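Local coordinates for GGDEF and EAL domain-containing protein (Vibrio cholerae O1 str. 2010EL-1786, PDB 6PWK) that binds c-di-GMP as a LapD-type receptor and probably takes part in the control of large adhesins and biofilm formation, at residues Q145-T148 against T149-L152; Q186-T189 against L190-A194. One frame throughout, in Å; residues are numbered along the deposited sequence.

Two short pieces of helical geometry flank one bound c-di-GMP molecule and illustrate how local order at helix starts can frame a ligand. Interaction 1 (145-152) opens helix 148-164 of the GGDEF domain and supplies Thr149 and Leu152 to the pocket; interaction 2 (186-194) lies in helix 184-197, whose start lends Lys184 and Gln185 to the same pocket. Their centres are 21 Å apart, their nearest atoms about 7 Å, and they do not touch. Interaction 1 meets the dinucleotide directly, whereas the side chain of Gln186 stays about 6 Å from the same molecule (nearest atoms). A hydrogen bond from Trp187 to Asn157 ties interaction 2 to helix 148-164, which interaction 1 opens.

Interaction 1: Q145-T148 against T149-L152. With C2E (9,9'-[(2R,3R,3aS,5S,7aR,9R,10R,10aS,12S,14aR)-3,5,10,12-tetrahydroxy-5,12-dioxidooctahydro-2H,7H-difuro[3,2-d:3',2'-j][1,3,7,9,2,8]tetraoxadiphosphacyclododecine-2,9-diyl]bis(2-amino-1,9-dihydro-6H-purin-6-one)), chain D.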
ATOM      1  N   GLN A 145      23.396 -22.078 -21.669  1.00132.82           N
ATOM      2  CA  GLN A 145      23.081 -20.858 -22.406  1.00126.91           C
ATOM      3  C   GLN A 145      21.663 -20.429 -22.043  1.00126.90           C
ATOM      4  O   GLN A 145      20.693 -21.119 -22.375  1.00136.68           O
ATOM      5  CB  GLN A 145      23.227 -21.069 -23.909  1.00121.35           C
ATOM      6  CG  GLN A 145      23.239 -19.768 -24.701  1.00117.71           C
ATOM      7  CD  GLN A 145      23.192 -19.987 -26.198  1.00123.87           C
ATOM      8  OE1 GLN A 145      22.392 -20.777 -26.697  1.00126.32           O
ATOM      9  NE2 GLN A 145      24.056 -19.287 -26.927  1.00124.52           N
ATOM     10  N   SER A 146      21.540 -19.294 -21.361  1.00114.20           N
ATOM     11  CA  SER A 146      20.267 -18.829 -20.839  1.00108.64           C
ATOM     12  C   SER A 146      19.972 -17.420 -21.336  1.00100.28           C
ATOM     13  O   SER A 146      20.884 -16.617 -21.558  1.00 97.75           O
ATOM     14  CB  SER A 146      20.260 -18.845 -19.303  1.00104.26           C
ATOM     15  OG  SER A 146      20.700 -20.096 -18.804  1.00100.93           O
ATOM     16  N   SER A 147      18.684 -17.128 -21.509  1.00101.16           N
ATOM     17  CA  SER A 147      18.248 -15.791 -21.879  1.00 93.29           C
ATOM     18  C   SER A 147      18.276 -14.880 -20.654  1.00 94.16           C
ATOM     19  O   SER A 147      18.599 -15.298 -19.537  1.00 97.81           O
ATOM     20  CB  SER A 147      16.854 -15.837 -22.498  1.00 92.28           C
ATOM     21  OG  SER A 147      15.874 -16.140 -21.521  1.00 90.00           O
ATOM     22  N   THR A 148      17.925 -13.609 -20.858  1.00 94.70           N
ATOM     23  CA  THR A 148      17.992 -12.656 -19.756  1.00 89.43           C
ATOM     24  C   THR A 148      16.798 -12.792 -18.817  1.00 87.21           C
ATOM     25  O   THR A 148      16.941 -12.616 -17.602  1.00 90.57           O
ATOM     26  CB  THR A 148      18.109 -11.225 -20.294  1.00 82.04           C
ATOM     27  OG1 THR A 148      18.324 -10.319 -19.205  1.00 74.56           O
ATOM     28  CG2 THR A 148      16.855 -10.812 -21.057  1.00 83.51           C
ATOM     29  N   THR A 149      15.616 -13.115 -19.353  1.00 73.76           N
ATOM     30  CA  THR A 149      14.462 -13.354 -18.490  1.00 62.74           C
ATOM     31  C   THR A 149      14.622 -14.646 -17.704  1.00 69.76           C
ATOM     32  O   THR A 149      14.139 -14.746 -16.570  1.00 70.54           O
ATOM     33  CB  THR A 149      13.177 -13.400 -19.316  1.00 69.16           C
ATOM     34  OG1 THR A 149      13.195 -14.558 -20.164  1.00 83.62           O
ATOM     35  CG2 THR A 149      13.049 -12.154 -20.179  1.00 78.94           C
ATOM     36  N   THR A 150      15.291 -15.639 -18.291  1.00 72.80           N
ATOM     37  CA  THR A 150      15.530 -16.900 -17.594  1.00 72.65           C
ATOM     38  C   THR A 150      16.368 -16.685 -16.339  1.00 70.61           C
ATOM     39  O   THR A 150      16.029 -17.183 -15.260  1.00 61.46           O
ATOM     40  CB  THR A 150      16.213 -17.898 -18.535  1.00 75.10           C
ATOM     41  OG1 THR A 150      15.282 -18.336 -19.533  1.00 78.32           O
ATOM     42  CG2 THR A 150      16.733 -19.102 -17.761  1.00 73.28           C
ATOM     43  N   LEU A 151      17.471 -15.942 -16.463  1.00 66.92           N
ATOM     44  CA  LEU A 151      18.336 -15.724 -15.308  1.00 68.22           C
ATOM     45  C   LEU A 151      17.633 -14.908 -14.229  1.00 69.18           C
ATOM     46  O   LEU A 151      17.843 -15.144 -13.034  1.00 64.87           O
ATOM     47  CB  LEU A 151      19.633 -15.041 -15.738  1.00 67.48           C
ATOM     48  CG  LEU A 151      20.686 -15.935 -16.395  1.00 68.72           C
ATOM     49  CD1 LEU A 151      22.053 -15.267 -16.356  1.00 66.05           C
ATOM     50  CD2 LEU A 151      20.733 -17.300 -15.724  1.00 67.04           C
ATOM     51  N   LEU A 152      16.803 -13.943 -14.629  1.00 72.82           N
ATOM     52  CA  LEU A 152      16.052 -13.173 -13.642  1.00 66.50           C
ATOM     53  C   LEU A 152      15.048 -14.052 -12.908  1.00 55.00           C
ATOM     54  O   LEU A 152      14.834 -13.885 -11.703  1.00 60.52           O
ATOM     55  CB  LEU A 152      15.348 -11.993 -14.314  1.00 64.37           C
ATOM     56  CG  LEU A 152      16.253 -10.913 -14.913  1.00 62.48           C
ATOM     57  CD1 LEU A 152      15.426  -9.828 -15.592  1.00 61.45           C
ATOM     58  CD2 LEU A 152      17.157 -10.312 -13.849  1.00 52.03           C
TER
HETATM   59  P1  C2E D 702       7.333 -11.781 -13.432  1.00 60.51           P
HETATM   60  O2P C2E D 702       6.980 -10.851 -12.298  1.00 62.34           O
HETATM   61  O1P C2E D 702       6.107 -12.624 -13.603  1.00 56.05           O
HETATM   62  O5' C2E D 702       7.459 -11.047 -14.885  1.00 61.63           O
HETATM   63  C5' C2E D 702       7.266 -11.790 -16.046  1.00 68.28           C
HETATM   64  C4' C2E D 702       7.488 -10.734 -17.154  1.00 75.40           C
HETATM   65  O4' C2E D 702       6.609  -9.782 -17.014  1.00 78.54           O
HETATM   66  C3' C2E D 702       8.792 -10.006 -16.770  1.00 73.17           C
HETATM   67  O3' C2E D 702       9.884 -10.605 -17.285  1.00 69.12           O
HETATM   68  C2' C2E D 702       8.611  -8.583 -17.334  1.00 70.42           C
HETATM   69  O2' C2E D 702       9.249  -8.473 -18.678  1.00 79.69           O
HETATM   70  C1' C2E D 702       7.325  -8.433 -17.529  1.00 73.14           C
HETATM   71  N9  C2E D 702       6.798  -7.246 -16.902  1.00 73.69           N
HETATM   72  C8  C2E D 702       6.789  -7.785 -15.657  1.00 72.85           C
HETATM   73  N7  C2E D 702       6.318  -6.820 -14.829  1.00 65.52           N
HETATM   74  C5  C2E D 702       6.038  -5.726 -15.544  1.00 70.61           C
HETATM   75  C6  C2E D 702       5.486  -4.320 -15.203  1.00 80.94           C
HETATM   76  O6  C2E D 702       5.204  -4.013 -14.092  1.00 85.05           O
HETATM   77  N1  C2E D 702       5.291  -3.331 -16.230  1.00 86.93           N
HETATM   78  C2  C2E D 702       5.615  -3.642 -17.605  1.00 86.03           C
HETATM   79  N2  C2E D 702       5.460  -2.720 -18.726  1.00 95.45           N
HETATM   80  N3  C2E D 702       6.133  -4.970 -17.897  1.00 79.51           N
HETATM   81  C4  C2E D 702       6.335  -6.002 -16.837  1.00 72.80           C
HETATM   82  P11 C2E D 702      11.296 -10.005 -16.634  1.00 76.38           P
HETATM   83  O21 C2E D 702      11.442  -8.510 -16.456  1.00 83.57           O
HETATM   84  O11 C2E D 702      12.375 -10.351 -17.622  1.00 67.25           O
HETATM   85  O5A C2E D 702      11.583 -10.980 -15.327  1.00 77.94           O
HETATM   86  C5A C2E D 702      10.958 -12.236 -15.337  1.00 66.63           C
HETATM   87  C4A C2E D 702      11.032 -12.800 -13.977  1.00 64.72           C
HETATM   88  O4A C2E D 702      12.180 -12.510 -13.414  1.00 68.71           O
HETATM   89  C3A C2E D 702       9.839 -12.078 -13.040  1.00 68.50           C
HETATM   90  O3A C2E D 702       8.554 -12.851 -13.108  1.00 76.25           O
HETATM   91  C2A C2E D 702      10.257 -12.099 -11.896  1.00 69.79           C
HETATM   92  O2A C2E D 702       9.883 -13.414 -11.264  1.00 66.83           O
HETATM   93  C1A C2E D 702      11.866 -11.947 -12.045  1.00 65.00           C
HETATM   94  N91 C2E D 702      12.260 -10.695 -11.935  1.00 67.19           N
HETATM   95  C81 C2E D 702      12.397  -9.762 -12.893  1.00 67.80           C
HETATM   96  N71 C2E D 702      12.845  -8.651 -12.286  1.00 64.20           N
HETATM   97  C51 C2E D 702      12.981  -8.908 -10.986  1.00 65.49           C
HETATM   98  C61 C2E D 702      13.445  -8.048  -9.814  1.00 62.06           C
HETATM   99  O61 C2E D 702      13.758  -6.933 -10.028  1.00 61.53           O
HETATM  100  N11 C2E D 702      13.506  -8.562  -8.477  1.00 63.63           N
HETATM  101  C21 C2E D 702      13.121  -9.924  -8.224  1.00 55.04           C
HETATM  102  N21 C2E D 702      13.175 -10.464  -6.871  1.00 53.82           N
HETATM  103  N31 C2E D 702      12.678 -10.742  -9.356  1.00 54.66           N
HETATM  104  C41 C2E D 702      12.618 -10.194 -10.751  1.00 63.86           C
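Ser146 meets the coming helix with carbon: its CB lies 3.9 Å from Thr150 CG2 and touches Leu151 CD2 as well, while its OG turns to a hydrogen bond with Asn142. Ser147 follows as the N-cap of helix 148-164. Its OG is folded between its own backbone N and carbonyl carbon (chi1 71°), a turn that brings it to Thr150 OG1 at 3.0 Å in a hydrogen bond where either hydroxyl could donate. That hydroxyl pair ties the cap to the first turn by side chains, complementing a weak backbone bond from Leu151 N to Ser147 O of 3.3 Å. The next bond of the series runs from Leu152 N to Thr148 O at 3.3 Å, and Leu152 CG lies near that same oxygen. On the ligand side, Thr149 presents a methyl to the dinucleotide, its CG2 lying 3.2 Å from the phosphate oxygen O11, and Leu152 CB approaches the ribose oxygen O4A at 3.3 Å. Both are carbon contacts; polar grip on the c-di-GMP comes from residues such as Arg28 and Asp156. Helix 28-41 packs beside this first turn, with Leu35 against Thr148 and Trp38 and Leu39 against Leu151, just beyond the loop leaving strand 136-142.

Interaction 2: Q186-T189 against L190-A194; sequences QWKT and LVEEA
Ala194 N donates to Leu190 O at 2.7 Å, the shortest of five i to i+4 backbone bonds that make these residues a regular stretch of alpha helix; Glu193 N follows closely, 2.8 Å from Thr189 O. Around the helix, the side chains divide by character. Lys188 and Glu192, one turn apart, form a long salt bridge, with Lys188 NZ 3.9 Å from Glu192 OE1. The lysine's CG stands anti to its backbone N (chi1 -179°) and the chain runs out extended, which leaves Glu192 OE1 beside CE as well as NZ. The electrostatic contribution of this pairing is probably modest. On the apolar side, Trp187 and Leu190 run next to each other in the same direction, and the six-membered ring reaches the leucine through CZ3, 4.1 Å from Leu190 CD2. Trp187 NE1 makes a hydrogen bond to Asn157 of helix 148-164, which holds the pyrrole N-H of the indole and joins this helix to the GGDEF domain. Val191 faces helix 232-241 through Phe235. Glu193 has its polar partner elsewhere, in a salt bridge to Lys225. Helix 232-241 covers the Trp187 and Val191 side, where Phe237 meets the indole with ring planes at about 75° and Phe235 touches Trp187 too, while strand 214-225 takes Leu190 and Ala194 against Phe223.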
ATOM      1  N   GLN A 186       4.018 -16.615 -13.642  1.00 57.45           N
ATOM      2  CA  GLN A 186       3.871 -18.016 -14.021  1.00 54.87           C
ATOM      3  C   GLN A 186       3.471 -18.871 -12.826  1.00 62.72           C
ATOM      4  O   GLN A 186       2.612 -19.754 -12.949  1.00 69.07           O
ATOM      5  CB  GLN A 186       5.165 -18.531 -14.648  1.00 51.03           C
ATOM      6  CG  GLN A 186       5.435 -17.990 -16.042  1.00 50.76           C
ATOM      7  CD  GLN A 186       6.804 -18.381 -16.566  1.00 52.92           C
ATOM      8  OE1 GLN A 186       7.759 -18.515 -15.803  1.00 64.58           O
ATOM      9  NE2 GLN A 186       6.903 -18.567 -17.876  1.00 63.42           N
ATOM     10  N   TRP A 187       4.082 -18.628 -11.662  1.00 56.91           N
ATOM     11  CA  TRP A 187       3.701 -19.361 -10.458  1.00 51.88           C
ATOM     12  C   TRP A 187       2.236 -19.127 -10.119  1.00 52.78           C
ATOM     13  O   TRP A 187       1.498 -20.070  -9.812  1.00 50.51           O
ATOM     14  CB  TRP A 187       4.587 -18.953  -9.278  1.00 47.15           C
ATOM     15  CG  TRP A 187       5.911 -19.652  -9.211  1.00 50.05           C
ATOM     16  CD1 TRP A 187       7.144 -19.076  -9.286  1.00 52.41           C
ATOM     17  CD2 TRP A 187       6.135 -21.059  -9.047  1.00 51.11           C
ATOM     18  NE1 TRP A 187       8.122 -20.034  -9.180  1.00 51.80           N
ATOM     19  CE2 TRP A 187       7.530 -21.260  -9.033  1.00 53.74           C
ATOM     20  CE3 TRP A 187       5.292 -22.167  -8.909  1.00 47.02           C
ATOM     21  CZ2 TRP A 187       8.102 -22.523  -8.890  1.00 48.33           C
ATOM     22  CZ3 TRP A 187       5.862 -23.422  -8.768  1.00 45.68           C
ATOM     23  CH2 TRP A 187       7.252 -23.588  -8.759  1.00 49.00           C
ATOM     24  N   LYS A 188       1.796 -17.866 -10.171  1.00 54.88           N
ATOM     25  CA  LYS A 188       0.411 -17.551  -9.841  1.00 48.35           C
ATOM     26  C   LYS A 188      -0.556 -18.259 -10.783  1.00 52.71           C
ATOM     27  O   LYS A 188      -1.583 -18.790 -10.346  1.00 52.95           O
ATOM     28  CB  LYS A 188       0.192 -16.039  -9.883  1.00 50.89           C
ATOM     29  CG  LYS A 188      -1.223 -15.612  -9.537  1.00 54.74           C
ATOM     30  CD  LYS A 188      -1.460 -14.152  -9.881  1.00 57.43           C
ATOM     31  CE  LYS A 188      -2.921 -13.775  -9.705  1.00 51.13           C
ATOM     32  NZ  LYS A 188      -3.266 -12.541 -10.464  1.00 72.39           N
ATOM     33  N   THR A 189      -0.239 -18.281 -12.080  1.00 47.50           N
ATOM     34  CA  THR A 189      -1.093 -18.980 -13.036  1.00 56.83           C
ATOM     35  C   THR A 189      -1.166 -20.470 -12.724  1.00 62.80           C
ATOM     36  O   THR A 189      -2.243 -21.075 -12.795  1.00 65.49           O
ATOM     37  CB  THR A 189      -0.583 -18.758 -14.462  1.00 56.86           C
ATOM     38  OG1 THR A 189      -0.520 -17.353 -14.736  1.00 64.75           O
ATOM     39  CG2 THR A 189      -1.507 -19.420 -15.473  1.00 51.95           C
ATOM     40  N   LEU A 190      -0.030 -21.078 -12.367  1.00 55.00           N
ATOM     41  CA  LEU A 190      -0.022 -22.503 -12.054  1.00 50.85           C
ATOM     42  C   LEU A 190      -0.851 -22.801 -10.812  1.00 48.58           C
ATOM     43  O   LEU A 190      -1.594 -23.790 -10.779  1.00 44.77           O
ATOM     44  CB  LEU A 190       1.415 -22.994 -11.875  1.00 54.12           C
ATOM     45  CG  LEU A 190       1.576 -24.475 -11.528  1.00 60.51           C
ATOM     46  CD1 LEU A 190       0.957 -25.341 -12.608  1.00 64.50           C
ATOM     47  CD2 LEU A 190       3.040 -24.833 -11.322  1.00 51.65           C
ATOM     48  N   VAL A 191      -0.745 -21.954  -9.783  1.00 45.25           N
ATOM     49  CA  VAL A 191      -1.540 -22.149  -8.573  1.00 51.81           C
ATOM     50  C   VAL A 191      -3.026 -22.011  -8.881  1.00 58.41           C
ATOM     51  O   VAL A 191      -3.848 -22.810  -8.414  1.00 60.06           O
ATOM     52  CB  VAL A 191      -1.097 -21.165  -7.474  1.00 43.67           C
ATOM     53  CG1 VAL A 191      -1.959 -21.330  -6.233  1.00 42.41           C
ATOM     54  CG2 VAL A 191       0.366 -21.376  -7.138  1.00 35.29           C
ATOM     55  N   GLU A 192      -3.396 -20.996  -9.669  1.00 63.09           N
ATOM     56  CA  GLU A 192      -4.783 -20.867 -10.105  1.00 63.08           C
ATOM     57  C   GLU A 192      -5.231 -22.102 -10.874  1.00 57.59           C
ATOM     58  O   GLU A 192      -6.367 -22.564 -10.720  1.00 60.36           O
ATOM     59  CB  GLU A 192      -4.953 -19.617 -10.970  1.00 67.44           C
ATOM     60  CG  GLU A 192      -4.726 -18.303 -10.246  1.00 71.76           C
ATOM     61  CD  GLU A 192      -4.758 -17.115 -11.186  1.00 86.58           C
ATOM     62  OE1 GLU A 192      -5.032 -15.989 -10.720  1.00 93.92           O
ATOM     63  OE2 GLU A 192      -4.513 -17.309 -12.397  1.00 94.50           O
ATOM     64  N   GLU A 193      -4.348 -22.647 -11.711  1.00 57.23           N
ATOM     65  CA  GLU A 193      -4.657 -23.885 -12.416  1.00 58.58           C
ATOM     66  C   GLU A 193      -4.842 -25.037 -11.436  1.00 63.09           C
ATOM     67  O   GLU A 193      -5.775 -25.838 -11.571  1.00 57.11           O
ATOM     68  CB  GLU A 193      -3.549 -24.194 -13.421  1.00 52.36           C
ATOM     69  CG  GLU A 193      -3.871 -25.290 -14.415  1.00 59.83           C
ATOM     70  CD  GLU A 193      -2.728 -25.548 -15.377  1.00 66.62           C
ATOM     71  OE1 GLU A 193      -2.905 -26.356 -16.313  1.00 78.47           O
ATOM     72  OE2 GLU A 193      -1.651 -24.940 -15.198  1.00 66.22           O
ATOM     73  N   ALA A 194      -3.969 -25.125 -10.427  1.00 65.08           N
ATOM     74  CA  ALA A 194      -4.081 -26.188  -9.434  1.00 56.33           C
ATOM     75  C   ALA A 194      -5.339 -26.030  -8.594  1.00 62.48           C
ATOM     76  O   ALA A 194      -5.974 -27.026  -8.222  1.00 58.65           O
ATOM     77  CB  ALA A 194      -2.842 -26.201  -8.541  1.00 44.93           C
TER